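Local coordinates for protein P91 (Metagenome, PDB 4ZI5) that hydrolyses phosphotriesters as a promiscuous activity and, as a dienelactone hydrolase-like alpha/beta hydrolase, probably also cleaves carboxylic esters or lactones, at residues T187-A190 against V191-F195; S237-A240 against M241-F245. All blocks are in the same frame, centred on the assembly; numbering follows the deposited sequence. Where two conformers were deposited one is given.

Contact 1. Residues T187-A190 against V191-F195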
ATOM      1  N   THR A 187      -1.510  13.723 -13.777  1.00 26.07           N
ATOM      2  CA  THR A 187      -0.486  14.166 -12.848  1.00 24.75           C
ATOM      3  C   THR A 187       0.129  12.994 -12.101  1.00 23.87           C
ATOM      4  O   THR A 187       1.368  12.877 -12.059  1.00 22.10           O
ATOM      5  CB  THR A 187      -1.032  15.193 -11.854  1.00 26.20           C
ATOM      6  OG1 THR A 187      -1.678  16.246 -12.574  1.00 26.53           O
ATOM      7  CG2 THR A 187       0.107  15.778 -11.007  1.00 26.19           C
ATOM      8  N   MET A 188      -0.718  12.098 -11.578  1.00 23.17           N
ATOM      9  CA  MET A 188      -0.243  10.887 -10.903  1.00 23.90           C
ATOM     10  C   MET A 188       0.643  10.056 -11.814  1.00 23.03           C
ATOM     11  O   MET A 188       1.693   9.582 -11.392  1.00 22.61           O
ATOM     12  CB  MET A 188      -1.394  10.014 -10.403  1.00 24.46           C
ATOM     13  CG  MET A 188      -2.193  10.601  -9.251  1.00 27.69           C
ATOM     14  SD  MET A 188      -1.261  11.023  -7.758  1.00 30.46           S
ATOM     15  CE  MET A 188      -0.204   9.571  -7.659  1.00 31.52           C
ATOM     16  N   LYS A 189       0.207   9.860 -13.045  1.00 22.69           N
ATOM     17  CA  LYS A 189       0.973   9.095 -14.030  1.00 24.91           C
ATOM     18  C   LYS A 189       2.327   9.756 -14.307  1.00 21.76           C
ATOM     19  O   LYS A 189       3.337   9.077 -14.367  1.00 21.98           O
ATOM     20  CB  LYS A 189       0.168   8.966 -15.335  1.00 27.26           C
ATOM     21  CG  LYS A 189       0.863   8.216 -16.466  1.00 32.38           C
ATOM     22  CD  LYS A 189       0.945   6.720 -16.184  1.00 36.04           C
ATOM     23  CE  LYS A 189       1.380   5.913 -17.410  1.00 38.97           C
ATOM     24  NZ  LYS A 189       2.819   6.097 -17.778  1.00 41.01           N
ATOM     25  N   ALA A 190       2.332  11.071 -14.503  1.00 20.95           N
ATOM     26  CA  ALA A 190       3.579  11.805 -14.762  1.00 20.81           C
ATOM     27  C   ALA A 190       4.556  11.646 -13.599  1.00 20.25           C
ATOM     28  O   ALA A 190       5.729  11.338 -13.801  1.00 18.80           O
ATOM     29  CB  ALA A 190       3.288  13.272 -15.002  1.00 21.54           C
ATOM     30  N   VAL A 191       4.058  11.808 -12.368  1.00 19.11           N
ATOM     31  CA  VAL A 191       4.944  11.682 -11.194  1.00 18.36           C
ATOM     32  C   VAL A 191       5.509  10.267 -11.071  1.00 17.40           C
ATOM     33  O   VAL A 191       6.683  10.081 -10.800  1.00 17.11           O
ATOM     34  CB  VAL A 191       4.235  12.153  -9.902  1.00 18.37           C
ATOM     35  CG1 VAL A 191       5.070  11.843  -8.656  1.00 18.53           C
ATOM     36  CG2 VAL A 191       3.959  13.643  -9.990  1.00 19.17           C
ATOM     37  N   MET A 192       4.662   9.258 -11.250  1.00 17.84           N
ATOM     38  CA  MET A 192       5.106   7.866 -11.192  1.00 18.59           C
ATOM     39  C   MET A 192       6.178   7.609 -12.262  1.00 18.45           C
ATOM     40  O   MET A 192       7.152   6.905 -12.013  1.00 19.40           O
ATOM     41  CB  MET A 192       3.908   6.899 -11.323  1.00 20.60           C
ATOM     42  CG  MET A 192       3.154   6.698 -10.008  1.00 22.43           C
ATOM     43  SD  MET A 192       1.793   5.484 -10.156  1.00 28.83           S
ATOM     44  CE  MET A 192       0.600   6.685 -10.643  1.00 25.44           C
ATOM     45  N   ASP A 193       5.991   8.195 -13.437  1.00 18.38           N
ATOM     46  CA  ASP A 193       6.968   8.053 -14.541  1.00 18.82           C
ATOM     47  C   ASP A 193       8.316   8.699 -14.212  1.00 17.08           C
ATOM     48  O   ASP A 193       9.349   8.184 -14.613  1.00 17.94           O
ATOM     49  CB  ASP A 193       6.391   8.632 -15.825  1.00 19.93           C
ATOM     50  CG  ASP A 193       5.384   7.710 -16.480  1.00 23.85           C
ATOM     51  OD1 ASP A 193       5.318   6.492 -16.125  1.00 26.76           O
ATOM     52  OD2 ASP A 193       4.681   8.178 -17.394  1.00 24.24           O
ATOM     53  N   GLU A 194       8.299   9.780 -13.423  1.00 16.09           N
ATOM     54  CA  GLU A 194       9.555  10.383 -12.909  1.00 15.73           C
ATOM     55  C   GLU A 194      10.236   9.405 -11.978  1.00 15.66           C
ATOM     56  O   GLU A 194      11.443   9.165 -12.085  1.00 15.73           O
ATOM     57  CB  GLU A 194       9.289  11.683 -12.150  1.00 15.70           C
ATOM     58  CG  GLU A 194       8.707  12.799 -12.999  1.00 16.44           C
ATOM     59  CD  GLU A 194       8.102  13.934 -12.163  1.00 17.92           C
ATOM     60  OE1 GLU A 194       8.224  13.938 -10.909  1.00 19.42           O
ATOM     61  OE2 GLU A 194       7.489  14.837 -12.754  1.00 17.64           O
ATOM     62  N   PHE A 195       9.456   8.816 -11.058  1.00 15.35           N
ATOM     63  CA  PHE A 195      10.019   7.837 -10.124  1.00 16.70           C
ATOM     64  C   PHE A 195      10.619   6.624 -10.840  1.00 18.16           C
ATOM     65  O   PHE A 195      11.704   6.144 -10.469  1.00 17.78           O
ATOM     66  CB  PHE A 195       8.975   7.322  -9.132  1.00 16.68           C
ATOM     67  CG  PHE A 195       8.349   8.359  -8.255  1.00 16.31           C
ATOM     68  CD1 PHE A 195       8.965   9.583  -7.970  1.00 16.91           C
ATOM     69  CD2 PHE A 195       7.140   8.076  -7.653  1.00 16.61           C
ATOM     70  CE1 PHE A 195       8.348  10.498  -7.134  1.00 16.34           C
ATOM     71  CE2 PHE A 195       6.536   8.983  -6.807  1.00 16.38           C
ATOM     72  CZ  PHE A 195       7.146  10.187  -6.541  1.00 16.16           C
TER
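Thr187 and Val191 are joined by the first of four successive i to i+4 backbone hydrogen bonds that run through 187-195, a continuous part of helix 185-198. Val191 N reaches Thr187 O at 2.9 Å, and the N-H of Met192, Asp193 and Glu194 bond in turn to the carbonyls of Met188, Lys189 and Ala190. Lys189 and Asp193 thus come to the same side of the helix, one turn apart. The lysine leaves with CG anti to its N (chi1 179°) and bends at chi2 and chi4, which curls the ammonium back over the next turn. NZ lies 2.8 Å from Asp193 OD2, on the syn lone pair of that oxygen, and 3.0 Å from Asp193 OD1 in a weaker bond; OD1 also forms a salt bridge with Arg196. Two flexible methionines suit the inner side, where Met188 touches Val174 and His176 and Met192 touches Val204 and Tyr206. Met192 bends at chi3 (-89°), bringing CE against the Met188 carbonyl and 3.9 Å from Met188 CB. Glu194 is buried, but OE1 makes a salt bridge with Arg142 and OE2 takes a hydrogen bond from Glu160 N. In this amphipathic crossover helix between parallel strands 171-177 and 202-207, the methionines and Phe195 cover the sheet, while on the outer side, where Lys189 also packs on Asp185 of the second subunit, opposite charges meet across one turn.

Contact 2. Residues S237-A240 against M241-F245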
ATOM      1  N   SER A 237      -3.289   4.149   5.618  1.00 11.01           N
ATOM      2  CA  SER A 237      -2.178   4.981   5.169  1.00 11.44           C
ATOM      3  C   SER A 237      -1.171   5.198   6.299  1.00 11.55           C
ATOM      4  O   SER A 237       0.049   5.145   6.085  1.00 10.93           O
ATOM      5  CB  SER A 237      -2.705   6.298   4.586  1.00 12.10           C
ATOM      6  OG  SER A 237      -3.393   7.058   5.555  1.00 12.42           O
ATOM      7  N   TRP A 238      -1.669   5.412   7.517  1.00 12.33           N
ATOM      8  CA  TRP A 238      -0.805   5.564   8.683  1.00 12.53           C
ATOM      9  C   TRP A 238       0.005   4.288   8.926  1.00 12.01           C
ATOM     10  O   TRP A 238       1.209   4.339   9.192  1.00 11.13           O
ATOM     11  CB  TRP A 238      -1.632   5.963   9.912  1.00 12.88           C
ATOM     12  CG  TRP A 238      -0.809   6.387  11.069  1.00 13.36           C
ATOM     13  CD1 TRP A 238      -0.513   5.663  12.181  1.00 13.53           C
ATOM     14  CD2 TRP A 238      -0.162   7.653  11.223  1.00 12.94           C
ATOM     15  NE1 TRP A 238       0.259   6.418  13.050  1.00 14.35           N
ATOM     16  CE2 TRP A 238       0.500   7.639  12.476  1.00 13.24           C
ATOM     17  CE3 TRP A 238      -0.078   8.799  10.427  1.00 12.69           C
ATOM     18  CZ2 TRP A 238       1.227   8.740  12.947  1.00 12.84           C
ATOM     19  CZ3 TRP A 238       0.628   9.888  10.910  1.00 13.20           C
ATOM     20  CH2 TRP A 238       1.280   9.843  12.154  1.00 12.63           C
ATOM     21  N   THR A 239      -0.643   3.138   8.801  1.00 11.32           N
ATOM     22  CA  THR A 239       0.049   1.863   9.008  1.00 11.53           C
ATOM     23  C   THR A 239       1.133   1.703   7.938  1.00 11.13           C
ATOM     24  O   THR A 239       2.251   1.298   8.261  1.00 12.00           O
ATOM     25  CB  THR A 239      -0.923   0.687   8.984  1.00 11.83           C
ATOM     26  OG1 THR A 239      -1.874   0.814  10.056  1.00 12.09           O
ATOM     27  CG2 THR A 239      -0.183  -0.652   9.124  1.00 12.73           C
ATOM     28  N   ALA A 240       0.820   2.052   6.683  1.00 10.99           N
ATOM     29  CA  ALA A 240       1.835   1.929   5.608  1.00 10.83           C
ATOM     30  C   ALA A 240       3.053   2.818   5.927  1.00 11.31           C
ATOM     31  O   ALA A 240       4.206   2.392   5.740  1.00 11.42           O
ATOM     32  CB  ALA A 240       1.267   2.262   4.259  1.00 10.26           C
ATOM     33  N   MET A 241       2.782   4.032   6.405  1.00 11.00           N
ATOM     34  CA  MET A 241       3.843   4.950   6.821  1.00 12.09           C
ATOM     35  C   MET A 241       4.701   4.366   7.950  1.00 12.60           C
ATOM     36  O   MET A 241       5.936   4.367   7.864  1.00 12.69           O
ATOM     37  CB  MET A 241       3.244   6.290   7.288  1.00 12.48           C
ATOM     38  CG  MET A 241       4.254   7.329   7.766  1.00 12.75           C
ATOM     39  SD  MET A 241       3.512   8.381   9.043  1.00 12.65           S
ATOM     40  CE  MET A 241       3.470   7.249  10.429  1.00 13.07           C
ATOM     41  N   CYS A 242       4.039   3.887   8.990  0.60 12.72           N
ATOM     42  CA  CYS A 242       4.693   3.267  10.137  0.60 13.72           C
ATOM     43  C   CYS A 242       5.569   2.077   9.752  0.60 13.30           C
ATOM     44  O   CYS A 242       6.721   1.955  10.213  0.60 12.25           O
ATOM     45  CB  CYS A 242       3.642   2.863  11.144  0.60 14.73           C
ATOM     46  SG  CYS A 242       4.300   2.199  12.654  0.60 16.92           S
ATOM     47  N   ASN A 243       5.046   1.231   8.870  1.00 13.09           N
ATOM     48  CA  ASN A 243       5.821   0.120   8.321  1.00 13.46           C
ATOM     49  C   ASN A 243       7.066   0.541   7.564  1.00 13.68           C
ATOM     50  O   ASN A 243       8.159  -0.057   7.760  1.00 13.41           O
ATOM     51  CB  ASN A 243       4.947  -0.778   7.425  1.00 13.70           C
ATOM     52  CG  ASN A 243       3.842  -1.521   8.189  1.00 14.94           C
ATOM     53  OD1 ASN A 243       2.807  -1.866   7.613  1.00 17.58           O
ATOM     54  ND2 ASN A 243       4.061  -1.795   9.476  1.00 14.78           N
ATOM     55  N   LEU A 244       6.940   1.554   6.710  1.00 12.90           N
ATOM     56  CA  LEU A 244       8.078   2.053   5.972  1.00 13.11           C
ATOM     57  C   LEU A 244       9.162   2.617   6.911  1.00 13.49           C
ATOM     58  O   LEU A 244      10.333   2.355   6.714  1.00 13.05           O
ATOM     59  CB  LEU A 244       7.656   3.123   4.966  1.00 13.32           C
ATOM     60  CG  LEU A 244       8.749   3.694   4.060  1.00 13.35           C
ATOM     61  CD1 LEU A 244       9.292   2.610   3.120  1.00 13.52           C
ATOM     62  CD2 LEU A 244       8.211   4.873   3.260  1.00 14.03           C
ATOM     63  N   PHE A 245       8.765   3.392   7.922  1.00 13.53           N
ATOM     64  CA  PHE A 245       9.712   3.914   8.877  1.00 13.89           C
ATOM     65  C   PHE A 245      10.417   2.798   9.681  1.00 14.92           C
ATOM     66  O   PHE A 245      11.627   2.879   9.900  1.00 15.05           O
ATOM     67  CB  PHE A 245       9.025   4.896   9.846  1.00 13.67           C
ATOM     68  CG  PHE A 245       8.584   6.181   9.209  1.00 13.38           C
ATOM     69  CD1 PHE A 245       8.926   6.526   7.906  1.00 13.15           C
ATOM     70  CD2 PHE A 245       7.831   7.087   9.962  1.00 13.16           C
ATOM     71  CE1 PHE A 245       8.522   7.738   7.359  1.00 12.75           C
ATOM     72  CE2 PHE A 245       7.429   8.289   9.417  1.00 13.33           C
ATOM     73  CZ  PHE A 245       7.764   8.612   8.117  1.00 13.16           C
TER
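Thr239 O accepts the N-H of Asn243 at 2.9 Å, nearly straight with an N-H...O angle of 168°, one of four i to i+4 bonds between 237-240 and 241-245 of helix 231-248. The Asn243 side chain rises beside Thr239, and its OD1 comes 3.6 Å from Thr239 CG2. That amide oxygen turns to ND2 of Asn243 of the second subunit, while Thr239 OG1 bonds back to Ala235 O; small polar residues therefore suit this side, where the two chains meet. Elsewhere on the helix, Trp238 and Met241 extend side by side in the same direction. Both have CG anti to the backbone N (Met241 chi1 179°), and the methionine then bends at chi2 and chi3 to lay its end against the indole. Met241 CE sits 3.5 Å from the centroid of the six-membered ring of Trp238, only 6° off the ring normal, a CH-pi contact over the face. Met241 SD, 4.0 Å from the same centroid, adds a Met-aromatic contact. Helix 56-67 also packs on this pair, through Arg61, Arg64 and Leu65 on Trp238 and Leu65 on Met241. A serine in place of Trp238 would probably open a gap beside helix 56-67 and let the Met241 thioether turn without a ring to lie on. Dispersion and the polarisable sulfur over pi electrons hold the pair, which joins helix 231-248 to helix 56-67 and to strands 125-130 and 149-153 of the alpha/beta hydrolase fold, with two arginines packing on the indole.

Overall arrangement
Contacts 1 and 2 each lie within a single helix and share its i to i+4 backbone bonding, and both helices lean on strand 171-177; their centres lie about 21 Å apart and their nearest atoms about 11 Å, without touching. Both are partly buried. Contact 1 belongs to a crossover helix farther from the centre of the chain and has an ion pair on its outer side. Contact 2 lies nearer the centre, on the C-terminal helix, which also meets strands 125-130 and 149-153; it has no ion pair of its own, and an indole and a methionine carry it. The second subunit approaches both, packing on Lys189 in contact 1 and forming an amide-amide hydrogen bond at Asn243 in contact 2.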